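Local coordinates for protein 3-hydroxyacyl-thioester dehydratase X (Mycobacterium tuberculosis, PDB 4OOB) that catalyses the reversible hydration of trans-2-enoyl-CoA thioesters to (3R)-3-hydroxyacyl-CoA, accepting many chain lengths but favouring C8 to C12 substrates, at residues F186-A197 with Y214-L224; V200-F208 with L230-L241. All blocks are in the same frame, centred on the assembly; numbering follows the deposited sequence.

Contact 1: residues F186-A197 with Y214-L224; sequences FPTVIAHGMFTA and YSVRFAKPVLL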
loop_
_atom_site.group_PDB
_atom_site.type_symbol
_atom_site.label_atom_id
_atom_site.label_comp_id
_atom_site.label_asym_id
_atom_site.label_seq_id
_atom_site.Cartn_x
_atom_site.Cartn_y
_atom_site.Cartn_z
ATOM N N PHE A 186 -6.169 -14.361 -11.268
ATOM C CA PHE A 186 -4.866 -13.883 -11.682
ATOM C C PHE A 186 -4.052 -14.997 -12.247
ATOM O O PHE A 186 -3.982 -16.041 -11.635
ATOM C CB PHE A 186 -4.114 -13.337 -10.484
ATOM C CG PHE A 186 -4.774 -12.132 -9.880
ATOM C CD1 PHE A 186 -4.790 -10.937 -10.569
ATOM C CD2 PHE A 186 -5.430 -12.216 -8.657
ATOM C CE1 PHE A 186 -5.405 -9.828 -10.023
ATOM C CE2 PHE A 186 -6.029 -11.125 -8.114
ATOM C CZ PHE A 186 -6.033 -9.919 -8.795
ATOM N N PRO A 187 -3.344 -14.748 -13.359
ATOM C CA PRO A 187 -2.603 -15.853 -13.989
ATOM C C PRO A 187 -1.306 -16.222 -13.322
ATOM O O PRO A 187 -0.780 -17.269 -13.617
ATOM C CB PRO A 187 -2.345 -15.342 -15.410
ATOM C CG PRO A 187 -2.340 -13.842 -15.269
ATOM C CD PRO A 187 -3.382 -13.542 -14.215
ATOM N N THR A 188 -0.740 -15.355 -12.487
ATOM C CA THR A 188 0.381 -15.725 -11.630
ATOM C C THR A 188 0.177 -14.996 -10.320
ATOM O O THR A 188 -0.770 -14.200 -10.176
ATOM C CB THR A 188 1.752 -15.285 -12.220
ATOM O OG1 THR A 188 1.922 -13.854 -12.101
ATOM C CG2 THR A 188 1.851 -15.607 -13.614
ATOM N N VAL A 189 1.093 -15.224 -9.389
ATOM C CA VAL A 189 1.147 -14.468 -8.131
ATOM C C VAL A 189 1.398 -12.999 -8.439
ATOM O O VAL A 189 1.970 -12.699 -9.469
ATOM C CB VAL A 189 2.254 -15.028 -7.244
ATOM C CG1 VAL A 189 1.808 -16.379 -6.714
ATOM C CG2 VAL A 189 3.569 -15.197 -8.035
ATOM N N ILE A 190 0.921 -12.077 -7.598
ATOM C CA ILE A 190 1.039 -10.654 -7.894
ATOM C C ILE A 190 1.656 -9.935 -6.702
ATOM O O ILE A 190 1.525 -10.410 -5.612
ATOM C CB ILE A 190 -0.327 -10.018 -8.283
ATOM C CG1 ILE A 190 -1.218 -9.952 -7.067
ATOM C CG2 ILE A 190 -0.959 -10.785 -9.449
ATOM C CD1 ILE A 190 -2.644 -9.491 -7.247
ATOM N N ALA A 191 2.344 -8.808 -6.937
ATOM C CA ALA A 191 2.901 -7.995 -5.861
ATOM C C ALA A 191 1.779 -7.363 -5.073
ATOM O O ALA A 191 0.775 -6.996 -5.639
ATOM C CB ALA A 191 3.791 -6.885 -6.405
ATOM N N HIS A 192 1.996 -7.195 -3.785
ATOM C CA HIS A 192 1.120 -6.333 -2.954
ATOM C C HIS A 192 1.177 -4.892 -3.456
ATOM O O HIS A 192 2.235 -4.416 -3.885
ATOM C CB HIS A 192 1.555 -6.290 -1.501
ATOM C CG HIS A 192 1.896 -7.610 -0.916
ATOM N ND1 HIS A 192 1.325 -8.070 0.254
ATOM C CD2 HIS A 192 2.786 -8.550 -1.292
ATOM C CE1 HIS A 192 1.817 -9.261 0.548
ATOM N NE2 HIS A 192 2.695 -9.582 -0.381
ATOM N N GLY A 193 0.034 -4.188 -3.408
ATOM C CA GLY A 193 -0.000 -2.800 -3.795
ATOM C C GLY A 193 0.948 -1.989 -2.965
ATOM O O GLY A 193 1.648 -1.132 -3.505
ATOM N N MET A 194 1.026 -2.267 -1.655
ATOM C CA MET A 194 1.832 -1.409 -0.800
ATOM C C MET A 194 3.326 -1.762 -0.886
ATOM O O MET A 194 4.155 -1.017 -0.386
ATOM C CB MET A 194 1.325 -1.437 0.665
ATOM C CG MET A 194 -0.045 -0.801 0.832
ATOM S SD MET A 194 -0.045 0.932 0.363
ATOM C CE MET A 194 1.052 1.584 1.623
ATOM N N PHE A 195 3.689 -2.914 -1.471
ATOM C CA PHE A 195 5.107 -3.118 -1.783
ATOM C C PHE A 195 5.546 -2.055 -2.758
ATOM O O PHE A 195 6.528 -1.359 -2.557
ATOM C CB PHE A 195 5.435 -4.467 -2.398
ATOM C CG PHE A 195 6.874 -4.538 -2.858
ATOM C CD1 PHE A 195 7.901 -4.760 -1.941
ATOM C CD2 PHE A 195 7.213 -4.256 -4.183
ATOM C CE1 PHE A 195 9.265 -4.757 -2.346
ATOM C CE2 PHE A 195 8.559 -4.251 -4.594
ATOM C CZ PHE A 195 9.584 -4.526 -3.672
ATOM N N THR A 196 4.798 -1.960 -3.835
ATOM C CA THR A 196 5.126 -1.091 -4.931
ATOM C C THR A 196 4.986 0.371 -4.467
ATOM O O THR A 196 5.815 1.207 -4.814
ATOM C CB THR A 196 4.287 -1.526 -6.154
ATOM O OG1 THR A 196 5.136 -1.723 -7.296
ATOM C CG2 THR A 196 3.280 -0.630 -6.491
ATOM N N ALA A 197 4.003 0.672 -3.610
ATOM C CA ALA A 197 3.833 2.057 -3.168
ATOM C C ALA A 197 5.021 2.484 -2.357
ATOM O O ALA A 197 5.364 3.659 -2.371
ATOM C CB ALA A 197 2.585 2.250 -2.364
ATOM N N TYR A 214 0.598 11.489 0.496
ATOM C CA TYR A 214 0.939 10.527 -0.550
ATOM C C TYR A 214 -0.334 9.787 -0.999
ATOM O O TYR A 214 -0.911 9.023 -0.244
ATOM C CB TYR A 214 2.013 9.573 0.012
ATOM C CG TYR A 214 2.528 8.477 -0.930
ATOM C CD1 TYR A 214 2.714 8.721 -2.303
ATOM C CD2 TYR A 214 2.841 7.237 -0.450
ATOM C CE1 TYR A 214 3.199 7.737 -3.152
ATOM C CE2 TYR A 214 3.330 6.253 -1.293
ATOM C CZ TYR A 214 3.507 6.498 -2.646
ATOM O OH TYR A 214 3.980 5.499 -3.497
ATOM N N SER A 215 -0.766 10.059 -2.224
ATOM C CA SER A 215 -1.964 9.479 -2.848
ATOM C C SER A 215 -1.611 8.575 -3.986
ATOM O O SER A 215 -0.954 8.987 -4.934
ATOM C CB SER A 215 -2.851 10.574 -3.425
ATOM O OG SER A 215 -3.364 11.342 -2.349
ATOM N N VAL A 216 -2.064 7.340 -3.877
ATOM C CA VAL A 216 -1.762 6.318 -4.817
ATOM C C VAL A 216 -3.061 5.757 -5.357
ATOM O O VAL A 216 -3.991 5.418 -4.627
ATOM C CB VAL A 216 -0.960 5.166 -4.153
ATOM C CG1 VAL A 216 -0.720 4.042 -5.147
ATOM C CG2 VAL A 216 0.378 5.677 -3.647
ATOM N N ARG A 217 -3.076 5.617 -6.656
ATOM C CA ARG A 217 -4.141 4.933 -7.372
ATOM C C ARG A 217 -3.544 3.658 -8.000
ATOM O O ARG A 217 -2.594 3.757 -8.786
ATOM C CB ARG A 217 -4.644 5.898 -8.460
ATOM C CG ARG A 217 -6.134 5.926 -8.700
ATOM C CD ARG A 217 -6.664 4.578 -9.218
ATOM N NE ARG A 217 -8.004 4.312 -8.665
ATOM C CZ ARG A 217 -8.637 3.141 -8.680
ATOM N NH1 ARG A 217 -8.084 2.069 -9.234
ATOM N NH2 ARG A 217 -9.835 3.057 -8.121
ATOM N N PHE A 218 -4.087 2.478 -7.697
ATOM C CA PHE A 218 -3.586 1.211 -8.318
ATOM C C PHE A 218 -4.413 0.743 -9.535
ATOM O O PHE A 218 -5.619 0.806 -9.523
ATOM C CB PHE A 218 -3.545 0.072 -7.308
ATOM C CG PHE A 218 -2.626 0.311 -6.144
ATOM C CD1 PHE A 218 -1.260 0.182 -6.295
ATOM C CD2 PHE A 218 -3.129 0.624 -4.919
ATOM C CE1 PHE A 218 -0.404 0.354 -5.250
ATOM C CE2 PHE A 218 -2.297 0.822 -3.833
ATOM C CZ PHE A 218 -0.925 0.663 -3.989
ATOM N N ALA A 219 -3.758 0.272 -10.583
ATOM C CA ALA A 219 -4.468 -0.108 -11.809
ATOM C C ALA A 219 -4.081 -1.526 -12.193
ATOM O O ALA A 219 -4.561 -2.442 -11.578
ATOM C CB ALA A 219 -4.222 0.904 -12.920
ATOM N N LYS A 220 -3.198 -1.721 -13.150
ATOM C CA LYS A 220 -2.873 -3.105 -13.617
ATOM C C LYS A 220 -2.073 -3.812 -12.539
ATOM O O LYS A 220 -1.111 -3.224 -12.033
ATOM C CB LYS A 220 -2.008 -3.114 -14.886
ATOM C CG LYS A 220 -2.653 -2.413 -16.092
ATOM C CD LYS A 220 -3.646 -3.289 -16.848
ATOM C CE LYS A 220 -3.058 -3.803 -18.165
ATOM N NZ LYS A 220 -3.942 -4.835 -18.800
ATOM N N PRO A 221 -2.471 -5.042 -12.191
ATOM C CA PRO A 221 -1.787 -5.847 -11.205
ATOM C C PRO A 221 -0.354 -6.113 -11.622
ATOM O O PRO A 221 -0.044 -6.111 -12.790
ATOM C CB PRO A 221 -2.624 -7.132 -11.154
ATOM C CG PRO A 221 -3.297 -7.208 -12.497
ATOM C CD PRO A 221 -3.632 -5.764 -12.765
ATOM N N VAL A 222 0.537 -6.233 -10.667
ATOM C CA VAL A 222 1.929 -6.372 -10.979
ATOM C C VAL A 222 2.196 -7.849 -10.955
ATOM O O VAL A 222 2.347 -8.451 -9.840
ATOM C CB VAL A 222 2.749 -5.595 -9.959
ATOM C CG1 VAL A 222 4.244 -5.913 -10.077
ATOM C CG2 VAL A 222 2.475 -4.084 -10.148
ATOM N N LEU A 223 2.129 -8.463 -12.157
ATOM C CA LEU A 223 2.319 -9.909 -12.301
ATOM C C LEU A 223 3.761 -10.205 -12.186
ATOM O O LEU A 223 4.549 -9.479 -12.727
ATOM C CB LEU A 223 1.855 -10.435 -13.638
ATOM C CG LEU A 223 0.381 -10.238 -13.978
ATOM C CD1 LEU A 223 0.214 -10.791 -15.413
ATOM C CD2 LEU A 223 -0.518 -10.931 -12.967
ATOM N N LEU A 224 4.119 -11.248 -11.441
ATOM C CA LEU A 224 5.535 -11.490 -11.091
ATOM C C LEU A 224 6.060 -12.670 -11.942
ATOM O O LEU A 224 5.276 -13.543 -12.306
ATOM C CB LEU A 224 5.680 -11.788 -9.594
ATOM C CG LEU A 224 5.016 -10.862 -8.560
ATOM C CD1 LEU A 224 5.199 -11.420 -7.160
ATOM C CD2 LEU A 224 5.631 -9.459 -8.606
HETATM O O HOH W 1 -0.535 -6.097 -8.021
#

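Contact 2: residues V200-F208 with L230-L241; sequences VLANIEARF and LYVAEGDGGWDL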
loop_
_atom_site.group_PDB
_atom_site.type_symbol
_atom_site.label_atom_id
_atom_site.label_comp_id
_atom_site.label_asym_id
_atom_site.label_seq_id
_atom_site.Cartn_x
_atom_site.Cartn_y
_atom_site.Cartn_z
ATOM N N VAL A 200 8.594 2.672 -4.861
ATOM C CA VAL A 200 8.729 3.880 -5.737
ATOM C C VAL A 200 9.292 5.138 -5.039
ATOM O O VAL A 200 9.689 6.101 -5.701
ATOM C CB VAL A 200 7.405 4.241 -6.442
ATOM C CG1 VAL A 200 6.982 3.111 -7.361
ATOM C CG2 VAL A 200 6.328 4.628 -5.455
ATOM N N LEU A 201 9.369 5.108 -3.696
ATOM C CA LEU A 201 9.795 6.265 -2.927
ATOM C C LEU A 201 11.311 6.309 -2.768
ATOM O O LEU A 201 11.828 7.247 -2.246
ATOM C CB LEU A 201 9.089 6.281 -1.553
ATOM C CG LEU A 201 7.550 6.270 -1.550
ATOM C CD1 LEU A 201 6.970 6.369 -0.148
ATOM C CD2 LEU A 201 7.014 7.423 -2.422
ATOM N N ALA A 202 12.033 5.316 -3.252
ATOM C CA ALA A 202 13.464 5.183 -2.965
ATOM C C ALA A 202 14.236 6.374 -3.466
ATOM O O ALA A 202 13.984 6.864 -4.579
ATOM C CB ALA A 202 14.016 3.920 -3.597
ATOM N N ASN A 203 15.181 6.839 -2.642
ATOM C CA ASN A 203 16.001 8.018 -2.968
ATOM C C ASN A 203 15.179 9.323 -2.863
ATOM O O ASN A 203 15.450 10.116 -1.939
ATOM C CB ASN A 203 16.695 7.898 -4.358
ATOM C CG ASN A 203 17.480 6.587 -4.520
ATOM O OD1 ASN A 203 17.323 5.882 -5.524
ATOM N ND2 ASN A 203 18.315 6.258 -3.534
ATOM N N ILE A 204 14.194 9.514 -3.774
ATOM C CA ILE A 204 13.151 10.606 -3.694
ATOM C C ILE A 204 12.682 10.981 -2.262
ATOM O O ILE A 204 12.505 12.160 -1.928
ATOM C CB ILE A 204 11.973 10.282 -4.681
ATOM C CG1 ILE A 204 12.053 11.195 -5.868
ATOM C CG2 ILE A 204 10.554 10.403 -4.135
ATOM C CD1 ILE A 204 13.217 10.870 -6.768
ATOM N N GLU A 205 12.502 9.967 -1.422
ATOM C CA GLU A 205 12.085 10.134 -0.034
ATOM C C GLU A 205 13.033 11.008 0.808
ATOM O O GLU A 205 12.599 11.597 1.796
ATOM C CB GLU A 205 11.976 8.758 0.652
ATOM C CG GLU A 205 13.324 8.047 0.871
ATOM C CD GLU A 205 13.230 6.816 1.788
ATOM O OE1 GLU A 205 12.235 6.699 2.543
ATOM O OE2 GLU A 205 14.144 5.976 1.749
ATOM N N ALA A 206 14.309 11.069 0.435
ATOM C CA ALA A 206 15.268 11.888 1.163
ATOM C C ALA A 206 14.864 13.381 1.165
ATOM O O ALA A 206 15.189 14.103 2.096
ATOM C CB ALA A 206 16.675 11.749 0.574
ATOM N N ARG A 207 14.173 13.804 0.115
ATOM C CA ARG A 207 13.808 15.181 -0.072
ATOM C C ARG A 207 12.400 15.514 0.436
ATOM O O ARG A 207 11.986 16.674 0.390
ATOM C CB ARG A 207 13.975 15.544 -1.564
ATOM C CG ARG A 207 15.445 15.718 -1.952
ATOM C CD ARG A 207 15.651 16.071 -3.415
ATOM N NE ARG A 207 15.801 14.858 -4.232
ATOM C CZ ARG A 207 14.998 14.488 -5.238
ATOM N NH1 ARG A 207 13.963 15.230 -5.620
ATOM N NH2 ARG A 207 15.234 13.357 -5.886
ATOM N N PHE A 208 11.650 14.527 0.923
ATOM C CA PHE A 208 10.268 14.813 1.395
ATOM C C PHE A 208 10.282 15.759 2.573
ATOM O O PHE A 208 11.161 15.655 3.420
ATOM C CB PHE A 208 9.513 13.537 1.821
ATOM C CG PHE A 208 9.219 12.587 0.681
ATOM C CD1 PHE A 208 9.475 12.943 -0.643
ATOM C CD2 PHE A 208 8.674 11.344 0.935
ATOM C CE1 PHE A 208 9.203 12.081 -1.663
ATOM C CE2 PHE A 208 8.392 10.478 -0.092
ATOM C CZ PHE A 208 8.657 10.848 -1.383
ATOM N N LEU A 230 9.718 3.218 -13.890
ATOM C CA LEU A 230 9.188 4.262 -13.005
ATOM C C LEU A 230 9.517 5.672 -13.547
ATOM O O LEU A 230 10.668 6.015 -13.775
ATOM C CB LEU A 230 9.709 4.117 -11.562
ATOM C CG LEU A 230 9.330 5.297 -10.634
ATOM C CD1 LEU A 230 7.861 5.266 -10.295
ATOM C CD2 LEU A 230 10.163 5.291 -9.365
ATOM N N TYR A 231 8.474 6.472 -13.704
ATOM C CA TYR A 231 8.557 7.870 -14.113
ATOM C C TYR A 231 8.251 8.816 -12.948
ATOM O O TYR A 231 7.260 8.656 -12.203
ATOM C CB TYR A 231 7.572 8.124 -15.231
ATOM C CG TYR A 231 7.893 7.242 -16.400
ATOM C CD1 TYR A 231 8.702 7.698 -17.430
ATOM C CD2 TYR A 231 7.434 5.945 -16.453
ATOM C CE1 TYR A 231 9.024 6.886 -18.480
ATOM C CE2 TYR A 231 7.736 5.125 -17.515
ATOM C CZ TYR A 231 8.536 5.612 -18.510
ATOM O OH TYR A 231 8.831 4.819 -19.556
ATOM N N VAL A 232 9.112 9.799 -12.818
ATOM C CA VAL A 232 9.077 10.771 -11.741
ATOM C C VAL A 232 9.259 12.191 -12.306
ATOM O O VAL A 232 10.253 12.479 -12.939
ATOM C CB VAL A 232 10.208 10.520 -10.740
ATOM C CG1 VAL A 232 10.124 11.509 -9.592
ATOM C CG2 VAL A 232 10.120 9.094 -10.208
ATOM N N ALA A 233 8.270 13.047 -12.077
ATOM C CA ALA A 233 8.334 14.456 -12.440
ATOM C C ALA A 233 8.368 15.170 -11.130
ATOM O O ALA A 233 7.462 14.988 -10.301
ATOM C CB ALA A 233 7.111 14.868 -13.251
ATOM N N GLU A 234 9.439 15.935 -10.921
ATOM C CA GLU A 234 9.593 16.747 -9.722
ATOM C C GLU A 234 9.118 18.137 -10.023
ATOM O O GLU A 234 9.303 18.624 -11.129
ATOM C CB GLU A 234 11.033 16.819 -9.267
ATOM C CG GLU A 234 11.186 17.709 -8.052
ATOM C CD GLU A 234 12.363 17.320 -7.196
ATOM O OE1 GLU A 234 12.590 16.088 -7.009
ATOM O OE2 GLU A 234 13.042 18.252 -6.700
ATOM N N GLY A 235 8.497 18.759 -9.034
ATOM C CA GLY A 235 7.880 20.058 -9.205
ATOM C C GLY A 235 7.993 20.847 -7.926
ATOM O O GLY A 235 8.539 20.364 -6.933
ATOM N N ASP A 236 7.483 22.072 -7.976
ATOM C CA ASP A 236 7.441 22.978 -6.838
ATOM C C ASP A 236 6.593 22.333 -5.757
ATOM O O ASP A 236 7.047 22.191 -4.621
ATOM C CB ASP A 236 6.859 24.352 -7.241
ATOM N N GLY A 237 5.386 21.902 -6.124
ATOM C CA GLY A 237 4.488 21.181 -5.199
ATOM C C GLY A 237 4.983 19.862 -4.614
ATOM O O GLY A 237 4.636 19.525 -3.461
ATOM N N GLY A 238 5.799 19.130 -5.388
ATOM C CA GLY A 238 6.324 17.826 -4.963
ATOM C C GLY A 238 6.568 16.873 -6.130
ATOM O O GLY A 238 7.343 17.181 -7.035
ATOM N N TRP A 239 5.906 15.720 -6.135
ATOM C CA TRP A 239 6.259 14.690 -7.090
ATOM C C TRP A 239 5.047 14.011 -7.665
ATOM O O TRP A 239 4.087 13.723 -6.948
ATOM C CB TRP A 239 7.128 13.642 -6.419
ATOM C CG TRP A 239 8.500 14.085 -6.040
ATOM C CD1 TRP A 239 9.642 13.901 -6.763
ATOM C CD2 TRP A 239 8.901 14.730 -4.818
ATOM N NE1 TRP A 239 10.722 14.414 -6.080
ATOM C CE2 TRP A 239 10.296 14.913 -4.879
ATOM C CE3 TRP A 239 8.215 15.187 -3.695
ATOM C CZ2 TRP A 239 11.016 15.532 -3.859
ATOM C CZ3 TRP A 239 8.925 15.809 -2.687
ATOM C CH2 TRP A 239 10.312 15.966 -2.769
ATOM N N ASP A 240 5.098 13.749 -8.962
ATOM C CA ASP A 240 4.098 12.927 -9.664
ATOM C C ASP A 240 4.827 11.661 -10.097
ATOM O O ASP A 240 5.916 11.736 -10.709
ATOM C CB ASP A 240 3.552 13.622 -10.911
ATOM C CG ASP A 240 2.631 14.803 -10.583
ATOM O OD1 ASP A 240 2.264 15.026 -9.399
ATOM O OD2 ASP A 240 2.264 15.492 -11.547
ATOM N N LEU A 241 4.246 10.520 -9.745
ATOM C CA LEU A 241 4.848 9.193 -9.999
ATOM C C LEU A 241 3.915 8.340 -10.851
ATOM O O LEU A 241 2.698 8.338 -10.651
ATOM C CB LEU A 241 5.097 8.452 -8.682
ATOM C CG LEU A 241 6.262 8.696 -7.719
ATOM C CD1 LEU A 241 6.876 10.052 -7.796
ATOM C CD2 LEU A 241 5.851 8.475 -6.268
#

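Contact 1: residues F186-A197 with Y214-L224
Ile190 and Leu223 face each other in a single backbone bridge, and the bonds flanking it identify an antiparallel, non-hydrogen-bonded pair. On one side Ala191 N donates to Val222 O at 2.9 Å; on the other, Leu224 N reaches Val189 O over 3.3 Å. Val189 O also accepts from Thr188 OG1, so two donors grip this carbonyl. A water continues the pairing, donating to Ala191 O and accepting from Val222 N. Beyond the bridge His192 takes the N-cap position, and helix 193-197 then passes strand 214-218 with axes 10.1 Å apart at 131°.

This is the hotdog arrangement, a helix embraced by a curved antiparallel sheet, and Phe218 projects from the strand toward the start of the helix. Its CE1 comes within 3.1 Å of Gly193 O at an oblique approach, while Thr196 CG2 meets the ring at its edge. Val216 CG1 lies over one face of the same ring. Farther along the strand, Tyr214 has CG anti to the backbone N (chi1 -180°), which carries its phenol to Ala197. There OH donates to Ala197 O at 2.6 Å, in the carbonyl plane and on a lone pair, with a C=O...O angle of 123°.

Around the bridge the packing is apolar. Leu224 CD2 and Val222 CG1 both touch Ala191 CB, the latter at 3.8 Å. Leu223 CD2 presses on Ile190 CG2 at 3.5 Å, while the other branch of Ile190 carries CD1 over the centre of the Phe186 ring, whose CE1 meets Pro221 CB.

Contact 2: residues V200-F208 with L230-L241
Trp239 meets Ile204, Arg207 and Phe208, and has more surface buried by the contact than any other residue. One face of the indole receives the edge of Phe208 in a T-shaped (edge-to-face) pair: the centroid of the Phe208 ring is 5.0 Å from that of the six-membered ring, with the planes at 60°. Phe208 CD1 makes the nearest approach, 3.6 Å from Trp239 CZ3. Ile204 CG2 lies over the same face nearer the pyrrole end, while Ile204 CG1 closes to 3.5 Å from Trp239 NE1.

Val200, second in buried surface, lies over the sheet face with one methyl on each strand: CG1 meets Leu230 CD1 at 3.7 Å, and CG2 meets Leu241 CD2 at 4.0 Å. Leu201 CD2 touches that same Leu241 methyl.

The surface they pack on is a beta hairpin of the hotdog sheet. Ala233 and Asp240 form a hydrogen-bonded antiparallel pair, Ala233 N to Asp240 O and Asp240 N to Ala233 O both measuring 3.0 Å, and a bond from Gly235 N to Gly238 O closes the pairing next to the turn. Segment 200-208, which leaves helix 193-199 and includes the 3-10 turn 204-207, packs on the hairpin face carrying Leu230, Val232, Trp239 and Leu241.

Arg207, third, runs along the indole rim. Its CB is 3.7 Å from Trp239 CZ2, and a bend at chi3 (-90°) brings NH1 to the ring edge, close to the indole plane. NH1 and Trp239 NE1 are both donors, so their proximity is not a bond. Glu234 OE1 sits beside both nitrogens, paired as a salt bridge with Arg207 and weakly bonded by Trp239 NE1, but it and Arg207 NH1 are modelled too close together, so the detail is doubtful. Val257 of strand 251-259 touches both Phe208 and Trp239.

The centres of contact 1 and contact 2 are about 19 Å apart, yet they meet at Tyr214: its OH is 3.2 Å from Val200 CG2, its CZ 3.6 Å from Leu201 CD2, and its CE1 4.2 Å from Leu241 CD2. Their segments alternate along the chain, and helix 193-199 and the loop after it both lie on one antiparallel sheet. Contact 1 is the one beside the probable catalytic region: His192 stacks on His175, which lies in a GDHNPIH sequence resembling the signature of R-specific enoyl-CoA hydratases. Contact 2, its centre about 17 Å from the centre of the chain, joins the helix exit to the 230-241 hairpin.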